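Local coordinates for beta-glycosidase (Bacteroides caccae, PDB 6T2R), which acts as a glycoside hydrolase family 16 endo-beta-galactosidase that cuts within mucin O-glycans to initiate mucin breakdown in the human gut, at residues D64-E69 and V81-E86; I180-N183 and F187-Y190. One frame throughout, in Å; residues are numbered along the deposited sequence.

Contact 1: residues D64-E69 and V81-E86; sequences DDRCYE and VNDNTE. With SO4 (sulfate ion), chain C.
The flat guanidinium of R66 meets two carboxylates along its edges, D83 at one side and D64 at another, making a three-residue salt-bridge network at the surface of the GH16 beta-jelly roll. R66 and D83 approach from opposite directions, their planes only 22° apart. NH1 of R66 donates, within the guanidinium plane, to the syn lone pair of D83 OD1 over 3.3 Å. This long, nearly straight bond joins the turn leading into strand 68-71 to the loop that follows strand 74-81.

D64 fixes the arginine from within its own segment. Its OD1 closes an Asx turn by accepting from the backbone N of R66 at 2.9 Å, and takes a second bond from NE of R66 at 3.1 Å; both donors lie on the same face of the carboxylate. A bend at chi3 (-59°) brings NE and NH2 of R66 round to the D64 carboxylate. With acids at two edges, the guanidinium is held against rotation, although both R66 and D83 are exposed.

Further along the loop, a sulfate, probably from the crystallisation liquor, is also bound by A90 and R52. N82 OD1 weakly accepts from the backbone N of N84, while the two side-chain amides share one sulfate oxygen: O2 lies 3.0 Å from ND2 of N82 and 2.8 Å from ND2 of N84.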
# COMPACT_ATOMS: atom_id res chain seq x y z
N ASP A 64 -7.52 -18.45 -0.29
CA ASP A 64 -7.17 -19.53 0.68
C ASP A 64 -7.07 -18.98 2.10
O ASP A 64 -6.21 -18.11 2.34
CB ASP A 64 -5.86 -20.24 0.31
CG ASP A 64 -5.81 -21.60 0.95
OD1 ASP A 64 -6.09 -21.68 2.18
OD2 ASP A 64 -5.56 -22.58 0.21
N ASP A 65 -7.83 -19.57 3.03
CA ASP A 65 -7.86 -19.16 4.46
C ASP A 65 -6.47 -19.27 5.09
O ASP A 65 -6.18 -18.57 6.06
CB ASP A 65 -8.87 -19.99 5.25
CG ASP A 65 -10.29 -19.61 4.95
OD1 ASP A 65 -10.51 -18.45 4.55
OD2 ASP A 65 -11.18 -20.47 5.13
N ARG A 66 -5.61 -20.09 4.53
CA ARG A 66 -4.25 -20.26 5.09
C ARG A 66 -3.40 -19.02 4.81
O ARG A 66 -2.24 -19.01 5.27
CB ARG A 66 -3.61 -21.53 4.54
CG ARG A 66 -4.22 -22.82 5.08
CD ARG A 66 -3.67 -24.03 4.35
NE ARG A 66 -3.98 -23.88 2.94
CZ ARG A 66 -3.46 -24.59 1.92
NH1 ARG A 66 -2.58 -25.56 2.13
NH2 ARG A 66 -3.84 -24.33 0.68
N CYS A 67 -3.91 -18.02 4.09
CA CYS A 67 -3.13 -16.80 3.77
C CYS A 67 -3.52 -15.63 4.70
O CYS A 67 -2.94 -14.54 4.59
CB CYS A 67 -3.32 -16.45 2.30
SG CYS A 67 -2.52 -17.62 1.17
N TYR A 68 -4.48 -15.84 5.59
CA TYR A 68 -5.14 -14.78 6.39
C TYR A 68 -5.25 -15.24 7.84
O TYR A 68 -5.52 -16.42 8.06
CB TYR A 68 -6.54 -14.50 5.85
CG TYR A 68 -6.52 -14.06 4.42
CD1 TYR A 68 -6.47 -14.98 3.39
CD2 TYR A 68 -6.52 -12.72 4.09
CE1 TYR A 68 -6.45 -14.58 2.06
CE2 TYR A 68 -6.46 -12.29 2.78
CZ TYR A 68 -6.44 -13.23 1.76
OH TYR A 68 -6.43 -12.80 0.47
N GLU A 69 -4.98 -14.35 8.79
CA GLU A 69 -5.19 -14.60 10.24
C GLU A 69 -5.50 -13.28 10.95
O GLU A 69 -4.96 -12.26 10.54
CB GLU A 69 -3.99 -15.33 10.82
CG GLU A 69 -4.32 -15.93 12.16
CD GLU A 69 -3.15 -16.60 12.86
OE1 GLU A 69 -3.29 -16.86 14.08
OE2 GLU A 69 -2.11 -16.84 12.19
N VAL A 81 3.88 -21.82 0.32
CA VAL A 81 4.01 -22.77 -0.80
C VAL A 81 2.62 -23.32 -1.08
O VAL A 81 1.98 -23.73 -0.13
CB VAL A 81 4.96 -23.92 -0.46
CG1 VAL A 81 5.15 -24.78 -1.70
CG2 VAL A 81 6.28 -23.44 0.11
N ASN A 82 2.19 -23.31 -2.34
CA ASN A 82 0.91 -23.90 -2.79
C ASN A 82 1.07 -25.41 -2.97
O ASN A 82 2.02 -25.80 -3.63
CB ASN A 82 0.50 -23.29 -4.12
CG ASN A 82 -0.84 -23.77 -4.60
OD1 ASN A 82 -1.54 -24.48 -3.89
ND2 ASN A 82 -1.21 -23.39 -5.81
N ASP A 83 0.12 -26.22 -2.51
CA ASP A 83 0.13 -27.68 -2.79
C ASP A 83 -0.92 -28.04 -3.85
O ASP A 83 -1.41 -29.15 -3.75
CB ASP A 83 -0.13 -28.49 -1.52
CG ASP A 83 -0.76 -27.66 -0.43
OD1 ASP A 83 -1.83 -27.06 -0.69
OD2 ASP A 83 -0.12 -27.57 0.63
N ASN A 84 -1.22 -27.17 -4.82
CA ASN A 84 -2.14 -27.49 -5.95
C ASN A 84 -1.29 -28.03 -7.11
O ASN A 84 -0.38 -27.32 -7.58
CB ASN A 84 -3.03 -26.31 -6.37
CG ASN A 84 -4.04 -26.65 -7.46
OD1 ASN A 84 -4.18 -27.79 -7.88
ND2 ASN A 84 -4.76 -25.64 -7.95
N THR A 85 -1.61 -29.27 -7.52
CA THR A 85 -1.09 -30.02 -8.70
C THR A 85 -1.61 -29.38 -9.97
O THR A 85 -0.83 -29.31 -10.93
CB THR A 85 -1.58 -31.48 -8.71
OG1 THR A 85 -1.03 -32.14 -7.57
CG2 THR A 85 -1.21 -32.25 -9.97
N GLU A 86 -2.90 -29.04 -9.98
CA GLU A 86 -3.61 -28.40 -11.13
C GLU A 86 -2.56 -27.64 -11.97
O GLU A 86 -1.75 -26.92 -11.37
CB GLU A 86 -4.74 -27.51 -10.58
CG GLU A 86 -5.96 -27.42 -11.47
CD GLU A 86 -6.52 -26.01 -11.65
OE1 GLU A 86 -6.95 -25.68 -12.77
OE2 GLU A 86 -6.52 -25.27 -10.65
S SO4 C . -4.25 -21.74 -7.57
O1 SO4 C . -4.46 -20.97 -6.38
O2 SO4 C . -3.88 -23.12 -7.24
O3 SO4 C . -5.47 -21.74 -8.32
O4 SO4 C . -3.17 -21.15 -8.34

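Contact 2: residues I180-N183 and F187-Y190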
# COMPACT_ATOMS: atom_id res chain seq x y z
N ILE A 180 14.39 4.46 2.28
CA ILE A 180 14.66 4.94 3.65
C ILE A 180 14.81 3.70 4.54
O ILE A 180 14.18 2.67 4.30
CB ILE A 180 13.56 5.92 4.09
CG1 ILE A 180 13.88 6.53 5.46
CG2 ILE A 180 12.18 5.29 4.06
CD1 ILE A 180 13.27 7.88 5.68
N PRO A 181 15.75 3.72 5.50
CA PRO A 181 15.94 2.58 6.39
C PRO A 181 14.71 2.42 7.30
O PRO A 181 14.07 3.44 7.61
CB PRO A 181 17.19 2.92 7.23
CG PRO A 181 17.86 4.07 6.49
CD PRO A 181 16.75 4.78 5.73
N ILE A 182 14.51 1.17 7.73
CA ILE A 182 13.50 0.80 8.76
C ILE A 182 14.18 0.01 9.89
O ILE A 182 15.32 -0.43 9.74
CB ILE A 182 12.37 -0.02 8.10
CG1 ILE A 182 12.87 -1.33 7.52
CG2 ILE A 182 11.65 0.82 7.04
CD1 ILE A 182 11.77 -2.32 7.27
N ASN A 183 13.45 -0.17 10.99
CA ASN A 183 13.78 -1.17 12.04
C ASN A 183 13.13 -2.47 11.60
O ASN A 183 11.95 -2.66 11.83
CB ASN A 183 13.30 -0.69 13.41
CG ASN A 183 13.82 0.68 13.74
OD1 ASN A 183 13.05 1.61 13.95
ND2 ASN A 183 15.13 0.83 13.72
N PHE A 187 7.71 -2.98 14.47
CA PHE A 187 6.64 -2.22 13.81
C PHE A 187 7.24 -0.90 13.30
O PHE A 187 8.08 -0.28 13.98
CB PHE A 187 5.45 -1.93 14.73
CG PHE A 187 4.56 -3.12 14.96
CD1 PHE A 187 3.56 -3.44 14.05
CD2 PHE A 187 4.67 -3.90 16.11
CE1 PHE A 187 2.74 -4.55 14.24
CE2 PHE A 187 3.84 -4.98 16.30
CZ PHE A 187 2.90 -5.32 15.36
N ASN A 188 6.80 -0.48 12.12
CA ASN A 188 7.16 0.84 11.57
C ASN A 188 5.86 1.43 11.05
O ASN A 188 4.94 0.65 10.70
CB ASN A 188 8.21 0.68 10.49
CG ASN A 188 9.50 0.06 11.00
OD1 ASN A 188 10.38 0.77 11.44
ND2 ASN A 188 9.65 -1.25 10.86
N VAL A 189 5.78 2.74 10.97
CA VAL A 189 4.58 3.45 10.44
C VAL A 189 4.90 4.01 9.05
O VAL A 189 5.69 4.96 8.96
CB VAL A 189 4.14 4.57 11.40
CG1 VAL A 189 2.87 5.26 10.88
CG2 VAL A 189 3.92 4.02 12.81
N TYR A 190 4.26 3.46 8.01
CA TYR A 190 4.39 3.89 6.60
C TYR A 190 3.27 4.88 6.29
O TYR A 190 2.09 4.56 6.56
CB TYR A 190 4.43 2.66 5.69
CG TYR A 190 5.49 1.67 6.12
CD1 TYR A 190 6.82 1.87 5.78
CD2 TYR A 190 5.19 0.59 6.94
CE1 TYR A 190 7.81 1.00 6.19
CE2 TYR A 190 6.17 -0.30 7.37
CZ TYR A 190 7.48 -0.09 6.98
OH TYR A 190 8.46 -0.96 7.37
O HOH W 1 10.26 1.44 14.59
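N188 turns its side-chain amide to the backbone of N183 and uses both ends of it. Its ND2 donates to O of N183 at 2.9 Å along a nearly straight path, with the acceptor in the amide plane, although the donor stands well above the plane of the N183 carbonyl. Its OD1 accepts from N of N183 at 3.2 Å, the longer of the two bonds. One side chain thus occupies both the N-H and the C=O of a single residue, much as a neighbouring strand would, while the two CA atoms remain 6.9 Å apart.

Beside this pair lies an apolar patch. I182 crosses Y190 at about a right angle: CG2 comes to the ring edge, 3.9 Å from CE1, and CD1 sits 3.6 Å from the phenol OH. The I182 torsion (chi1 63°) wedges CG1 between the backbone N and the carbonyl carbon, leaving CG2 placed for that edge.

Next to the amide pair, a water bridges OD1 of N183, 2.9 Å away, and O of F187, 2.8 Å away.

The next shell agrees with this orientation of the N188 amide: its OD1 also accepts from ND2 of N204, whose own OD1 takes the backbone N-H of V189. V203 and V156 pack around I182 and Y190. The whole is a short connection between two strands that are not sheet partners, 177-181 (paired with 155-161) and 187-195 (paired with 108-116 and 198-203), closed by side-chain-to-backbone bonds within the jelly-roll sandwich of family 16 glycosidases.

In the fold
Contact 1 lies at the surface, its centre about 22 Å from the centre of the chain, and contact 2 is buried, about 14 Å from it. Their centres are about 29 Å apart and their nearest atoms about 12 Å, without touching. A succession of antiparallel strand pairs connects them: 74-81, which precedes the contact 1 loop, pairs with 251-263, that with 108-116, and that with 187-195 of contact 2. From its other segment, contact 2 leads through strands 177-181 and 155-161 to 143-145, which starts the EVDIME sequence, consistent with the family's catalytic signature. The sulfate belongs to the contact 1 loop.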